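Local structure of ATP/GTP-binding site-containing protein A (Brucella abortus, 6NTR) at residues A193-K198 against G203-R208; T127-E132 against V159-V164. The protein has a beta-barrel-like fold and functions in the periplasm to maintain the integrity of the cell envelope. One frame throughout, in Å; residues are numbered along the deposited sequence.

In the fold
Both interactions reach neighbouring antiparallel strands of the barrel-like wall, with centres about 14 Å apart. Interaction 1 is the surface-lying turn end of the hairpin formed by strands 187-195 and 207-214; interaction 2 is a buried bond from helix 126-138 to strand 159-165. The wall joins them directly: F195 N lies 2.7 Å from A160 O and A193 O 3.0 Å from T162 N, both probable hydrogen bonds. On the face that carries H129's partner, Y194 CD2 packs 4.0 Å from T161 CG2. The hydroxyl of Y194 also binds a glycerol, probably from the crystallisation liquor, and a glycerol lies about 6 Å from the H129 side chain.

Interaction 1: residues A193-K198 against G203-R208; sequences AYFDDK and GMPIYR
Y207 lays the CD2-CE2 edge of its ring over one face of the Y194 ring, CD2 coming to 3.3 Å from Y194 CD1. The pair is edge-to-face but inclined, with planes at 61° and centroids 5.0 Å apart, and the two side chains run side by side on the same face of the sheet. With chi1 at 154°, Y207 swings its ring away from its own backbone N, which brings that edge across to its neighbour. Beneath the rings the backbones are tied by a hydrogen bond from Y194 N to Y207 O at 2.8 Å. One step toward the turn, I206 N gives Y194 O a second bond, weak and bent to 130°, and I206 CG1 rests against Y194 CB. The other face carries A193 and R208; beside it, P205 CB stands over the F195 ring, 3.6 Å from its centroid and somewhat off-centre, as a CH-pi contact. A193 CB adds an apolar touch on P205 CB at 4.0 Å and lies beside the R208 chain. D196 and R208 continue outward to long, weak ion pairs with R157 and D225. Together these contacts close the turn end of an antiparallel beta hairpin, pairing A193 with R208 and Y194 with Y207, at the surface of the barrel-like fold.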
loop_
_atom_site.group_PDB
_atom_site.type_symbol
_atom_site.label_atom_id
_atom_site.label_comp_id
_atom_site.label_asym_id
_atom_site.label_seq_id
_atom_site.Cartn_x
_atom_site.Cartn_y
_atom_site.Cartn_z
ATOM N N ALA A 193 -6.434 -4.304 8.117
ATOM C CA ALA A 193 -5.737 -5.490 8.590
ATOM C C ALA A 193 -5.794 -6.556 7.511
ATOM O O ALA A 193 -6.861 -6.810 6.948
ATOM C CB ALA A 193 -6.339 -6.022 9.888
ATOM N N TYR A 194 -4.647 -7.169 7.234
ATOM C CA TYR A 194 -4.477 -8.075 6.113
ATOM C C TYR A 194 -4.370 -9.489 6.652
ATOM O O TYR A 194 -3.554 -9.761 7.536
ATOM C CB TYR A 194 -3.227 -7.704 5.304
ATOM C CG TYR A 194 -3.311 -6.439 4.441
ATOM C CD1 TYR A 194 -3.366 -5.182 5.014
ATOM C CD2 TYR A 194 -3.250 -6.510 3.053
ATOM C CE1 TYR A 194 -3.414 -4.044 4.241
ATOM C CE2 TYR A 194 -3.289 -5.367 2.271
ATOM C CZ TYR A 194 -3.372 -4.138 2.875
ATOM O OH TYR A 194 -3.412 -2.995 2.112
ATOM N N PHE A 195 -5.217 -10.354 6.133
ATOM C CA PHE A 195 -5.282 -11.721 6.580
ATOM C C PHE A 195 -5.187 -12.682 5.434
ATOM O O PHE A 195 -5.701 -12.444 4.356
ATOM C CB PHE A 195 -6.630 -11.996 7.290
ATOM C CG PHE A 195 -6.847 -11.202 8.535
ATOM C CD1 PHE A 195 -6.293 -11.595 9.717
ATOM C CD2 PHE A 195 -7.611 -10.074 8.517
ATOM C CE1 PHE A 195 -6.481 -10.868 10.858
ATOM C CE2 PHE A 195 -7.804 -9.338 9.652
ATOM C CZ PHE A 195 -7.234 -9.733 10.825
ATOM N N ASP A 196 -4.535 -13.788 5.703
ATOM C CA ASP A 196 -4.469 -14.822 4.723
ATOM C C ASP A 196 -5.017 -16.064 5.362
ATOM O O ASP A 196 -4.764 -16.361 6.513
ATOM C CB ASP A 196 -3.076 -15.061 4.166
ATOM C CG ASP A 196 -3.119 -15.838 2.890
ATOM O OD1 ASP A 196 -4.031 -15.598 2.090
ATOM O OD2 ASP A 196 -2.270 -16.703 2.690
ATOM N N ASP A 197 -5.781 -16.777 4.571
ATOM C CA ASP A 197 -6.432 -17.996 4.982
ATOM C C ASP A 197 -5.484 -19.106 5.381
ATOM O O ASP A 197 -5.766 -19.855 6.298
ATOM C CB ASP A 197 -7.331 -18.522 3.857
ATOM C CG ASP A 197 -7.315 -17.649 2.633
ATOM O OD1 ASP A 197 -7.378 -16.425 2.791
ATOM O OD2 ASP A 197 -7.232 -18.181 1.527
ATOM N N LYS A 198 -4.319 -19.191 4.741
ATOM C CA LYS A 198 -3.434 -20.345 4.919
ATOM C C LYS A 198 -3.016 -20.624 6.340
ATOM O O LYS A 198 -3.106 -21.749 6.808
ATOM C CB LYS A 198 -2.167 -20.128 4.086
ATOM C CG LYS A 198 -1.354 -21.379 3.812
ATOM C CD LYS A 198 0.061 -21.049 3.392
ATOM C CE LYS A 198 0.163 -20.853 1.888
ATOM N NZ LYS A 198 1.572 -20.723 1.403
ATOM N N GLY A 203 -4.653 -16.138 14.704
ATOM C CA GLY A 203 -5.702 -15.466 13.971
ATOM C C GLY A 203 -5.263 -14.016 13.805
ATOM O O GLY A 203 -6.067 -13.113 13.624
HETATM N N MSE A 204 -3.961 -13.798 13.897
HETATM C CA MSE A 204 -3.380 -12.482 13.784
HETATM C C MSE A 204 -3.338 -12.098 12.354
HETATM O O MSE A 204 -3.291 -12.997 11.510
HETATM C CB MSE A 204 -1.956 -12.558 14.305
HETATM C CG MSE A 204 -1.851 -12.070 15.740
HETATM SE SE MSE A 204 0.032 -11.989 16.288
HETATM C CE MSE A 204 0.174 -10.113 16.841
ATOM N N PRO A 205 -3.354 -10.813 12.036
ATOM C CA PRO A 205 -3.258 -10.462 10.617
ATOM C C PRO A 205 -1.781 -10.515 10.203
ATOM O O PRO A 205 -0.934 -10.303 11.056
ATOM C CB PRO A 205 -3.806 -9.046 10.558
ATOM C CG PRO A 205 -3.385 -8.434 11.820
ATOM C CD PRO A 205 -3.451 -9.512 12.840
ATOM N N ILE A 206 -1.474 -10.800 8.947
ATOM C CA ILE A 206 -0.080 -10.851 8.528
ATOM C C ILE A 206 0.534 -9.458 8.523
ATOM O O ILE A 206 1.745 -9.312 8.694
ATOM C CB ILE A 206 0.042 -11.518 7.151
ATOM C CG1 ILE A 206 -0.766 -10.719 6.140
ATOM C CG2 ILE A 206 -0.426 -12.970 7.201
ATOM C CD1 ILE A 206 -0.873 -11.369 4.821
ATOM N N TYR A 207 -0.277 -8.422 8.368
ATOM C CA TYR A 207 0.220 -7.061 8.297
ATOM C C TYR A 207 -0.959 -6.144 8.581
ATOM O O TYR A 207 -2.101 -6.471 8.266
ATOM C CB TYR A 207 0.865 -6.799 6.923
ATOM C CG TYR A 207 0.895 -5.372 6.417
ATOM C CD1 TYR A 207 1.945 -4.519 6.737
ATOM C CD2 TYR A 207 -0.080 -4.900 5.562
ATOM C CE1 TYR A 207 1.988 -3.214 6.247
ATOM C CE2 TYR A 207 -0.045 -3.604 5.076
ATOM C CZ TYR A 207 0.981 -2.771 5.420
ATOM O OH TYR A 207 0.990 -1.492 4.923
ATOM N N ARG A 208 -0.680 -5.010 9.202
ATOM C CA ARG A 208 -1.731 -4.076 9.561
ATOM C C ARG A 208 -1.229 -2.653 9.394
ATOM O O ARG A 208 -0.134 -2.330 9.863
ATOM C CB ARG A 208 -2.170 -4.302 11.001
ATOM C CG ARG A 208 -3.311 -3.416 11.417
ATOM C CD ARG A 208 -4.006 -3.979 12.629
ATOM N NE ARG A 208 -3.173 -3.894 13.820
ATOM C CZ ARG A 208 -2.787 -2.759 14.389
ATOM N NH1 ARG A 208 -3.175 -1.584 13.909
ATOM N NH2 ARG A 208 -2.017 -2.804 15.458
#

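Interaction 2: residues T127-E132 against V159-V164; sequences TRHMEE and VATTVV
Residues 127-132 form a stretch of alpha-helix and residues 159-164 an extended strand; their backbones come nearest at H129 and T161, whose CA atoms are still 9.8 Å apart. The helical course is kept by routine bonds such as E131 N to T127 O at 2.9 Å. Across the gap, both CB atoms point toward the other segment, and the side chains meet from opposite directions in one polar contact. With chi1 at -173° the imidazole of H129 extends opposite its own amide nitrogen and reaches from the helix to the strand. Its NE2 then meets T161 OG1 at 2.8 Å in a nearly straight hydrogen bond, 169° at the hydrogen. The hydroxyl oxygen lies in the plane of the imidazole, at its edge, and is almost evenly placed between the flanking carbons, 3.7 Å from H129 CE1 and 3.9 Å from H129 CD2. The methyl of T161 stays behind, CG2 being 4.1 Å from H129 NE2. Only about 95 Å² is buried between the segments, yet both residues are buried in the whole protein, so the bond gives NE2 of H129 and OG1 of T161 a polar partner in a buried setting. T161 sits between T146 of strand 143-148 and I192 and Y194 of strand 187-195, while H129 also packs on L148 and Q124, and T127 N bonds E72, fastening helix 126-138 against the strands.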
loop_
_atom_site.group_PDB
_atom_site.type_symbol
_atom_site.label_atom_id
_atom_site.label_comp_id
_atom_site.label_asym_id
_atom_site.label_seq_id
_atom_site.Cartn_x
_atom_site.Cartn_y
_atom_site.Cartn_z
ATOM N N THR A 127 -6.641 -0.017 -7.087
ATOM C CA THR A 127 -7.412 1.189 -7.264
ATOM C C THR A 127 -8.895 0.994 -6.955
ATOM O O THR A 127 -9.502 1.860 -6.366
ATOM C CB THR A 127 -7.185 1.862 -8.608
ATOM O OG1 THR A 127 -5.838 2.327 -8.650
ATOM C CG2 THR A 127 -8.095 3.047 -8.739
ATOM N N ARG A 128 -9.473 -0.127 -7.374
ATOM C CA ARG A 128 -10.883 -0.373 -7.116
ATOM C C ARG A 128 -11.135 -0.488 -5.627
ATOM O O ARG A 128 -12.001 0.172 -5.098
ATOM C CB ARG A 128 -11.328 -1.648 -7.809
ATOM C CG ARG A 128 -12.755 -1.615 -8.310
ATOM C CD ARG A 128 -12.815 -1.040 -9.710
ATOM N NE ARG A 128 -13.830 -1.682 -10.528
ATOM C CZ ARG A 128 -14.220 -1.238 -11.712
ATOM N NH1 ARG A 128 -13.677 -0.152 -12.228
ATOM N NH2 ARG A 128 -15.154 -1.884 -12.379
ATOM N N HIS A 129 -10.309 -1.279 -4.955
ATOM C CA HIS A 129 -10.364 -1.431 -3.510
ATOM C C HIS A 129 -10.245 -0.090 -2.802
ATOM O O HIS A 129 -10.954 0.173 -1.826
ATOM C CB HIS A 129 -9.247 -2.372 -3.089
ATOM C CG HIS A 129 -9.258 -2.755 -1.644
ATOM N ND1 HIS A 129 -9.025 -1.855 -0.628
ATOM C CD2 HIS A 129 -9.399 -3.964 -1.047
ATOM C CE1 HIS A 129 -9.055 -2.485 0.533
ATOM N NE2 HIS A 129 -9.275 -3.766 0.306
HETATM N N MSE A 130 -9.351 0.761 -3.264
HETATM C CA MSE A 130 -9.227 2.059 -2.669
HETATM C C MSE A 130 -10.533 2.784 -2.901
HETATM O O MSE A 130 -11.067 3.368 -1.983
HETATM C CB MSE A 130 -8.038 2.813 -3.246
HETATM C CG MSE A 130 -7.143 3.430 -2.165
HETATM SE SE MSE A 130 -6.732 2.285 -0.608
HETATM C CE MSE A 130 -6.102 0.666 -1.507
ATOM N N GLU A 131 -11.073 2.702 -4.120
ATOM C CA GLU A 131 -12.309 3.412 -4.436
ATOM C C GLU A 131 -13.461 2.913 -3.587
ATOM O O GLU A 131 -14.295 3.699 -3.130
ATOM C CB GLU A 131 -12.647 3.259 -5.917
ATOM C CG GLU A 131 -11.786 4.080 -6.826
ATOM C CD GLU A 131 -12.226 3.988 -8.262
ATOM O OE1 GLU A 131 -12.230 2.866 -8.814
ATOM O OE2 GLU A 131 -12.573 5.036 -8.842
ATOM N N GLU A 132 -13.526 1.604 -3.375
ATOM C CA GLU A 132 -14.563 1.025 -2.531
ATOM C C GLU A 132 -14.413 1.463 -1.084
ATOM O O GLU A 132 -15.403 1.611 -0.365
ATOM C CB GLU A 132 -14.486 -0.487 -2.630
ATOM C CG GLU A 132 -15.438 -1.221 -1.782
ATOM C CD GLU A 132 -15.087 -2.673 -1.767
ATOM O OE1 GLU A 132 -13.969 -2.986 -1.294
ATOM O OE2 GLU A 132 -15.900 -3.489 -2.255
ATOM N N VAL A 159 -5.671 -11.677 -0.748
ATOM C CA VAL A 159 -5.582 -11.348 0.661
ATOM C C VAL A 159 -6.925 -10.832 1.125
ATOM O O VAL A 159 -7.552 -10.012 0.447
ATOM C CB VAL A 159 -4.487 -10.310 0.946
ATOM C CG1 VAL A 159 -3.140 -10.935 0.767
ATOM C CG2 VAL A 159 -4.663 -9.079 0.077
ATOM N N ALA A 160 -7.353 -11.303 2.289
ATOM C CA ALA A 160 -8.536 -10.784 2.947
ATOM C C ALA A 160 -8.154 -9.529 3.723
ATOM O O ALA A 160 -7.181 -9.546 4.482
ATOM C CB ALA A 160 -9.115 -11.838 3.886
ATOM N N THR A 161 -8.896 -8.455 3.512
ATOM C CA THR A 161 -8.643 -7.207 4.201
ATOM C C THR A 161 -9.879 -6.722 4.965
ATOM O O THR A 161 -10.956 -6.648 4.413
ATOM C CB THR A 161 -8.151 -6.117 3.232
ATOM O OG1 THR A 161 -9.244 -5.598 2.479
ATOM C CG2 THR A 161 -7.127 -6.678 2.281
ATOM N N THR A 162 -9.706 -6.384 6.234
ATOM C CA THR A 162 -10.796 -5.893 7.058
ATOM C C THR A 162 -10.564 -4.426 7.224
ATOM O O THR A 162 -9.505 -4.029 7.641
ATOM C CB THR A 162 -10.768 -6.510 8.454
ATOM O OG1 THR A 162 -11.027 -7.899 8.356
ATOM C CG2 THR A 162 -11.805 -5.893 9.331
ATOM N N VAL A 163 -11.558 -3.621 6.910
ATOM C CA VAL A 163 -11.417 -2.193 7.013
ATOM C C VAL A 163 -12.205 -1.626 8.179
ATOM O O VAL A 163 -13.346 -1.966 8.353
ATOM C CB VAL A 163 -11.918 -1.518 5.731
ATOM C CG1 VAL A 163 -11.741 -0.026 5.803
ATOM C CG2 VAL A 163 -11.227 -2.084 4.509
ATOM N N VAL A 164 -11.582 -0.776 8.981
ATOM C CA VAL A 164 -12.237 -0.120 10.090
ATOM C C VAL A 164 -12.072 1.376 9.876
ATOM O O VAL A 164 -10.966 1.854 9.747
ATOM C CB VAL A 164 -11.639 -0.537 11.442
ATOM C CG1 VAL A 164 -12.255 0.259 12.572
ATOM C CG2 VAL A 164 -11.824 -2.019 11.676
#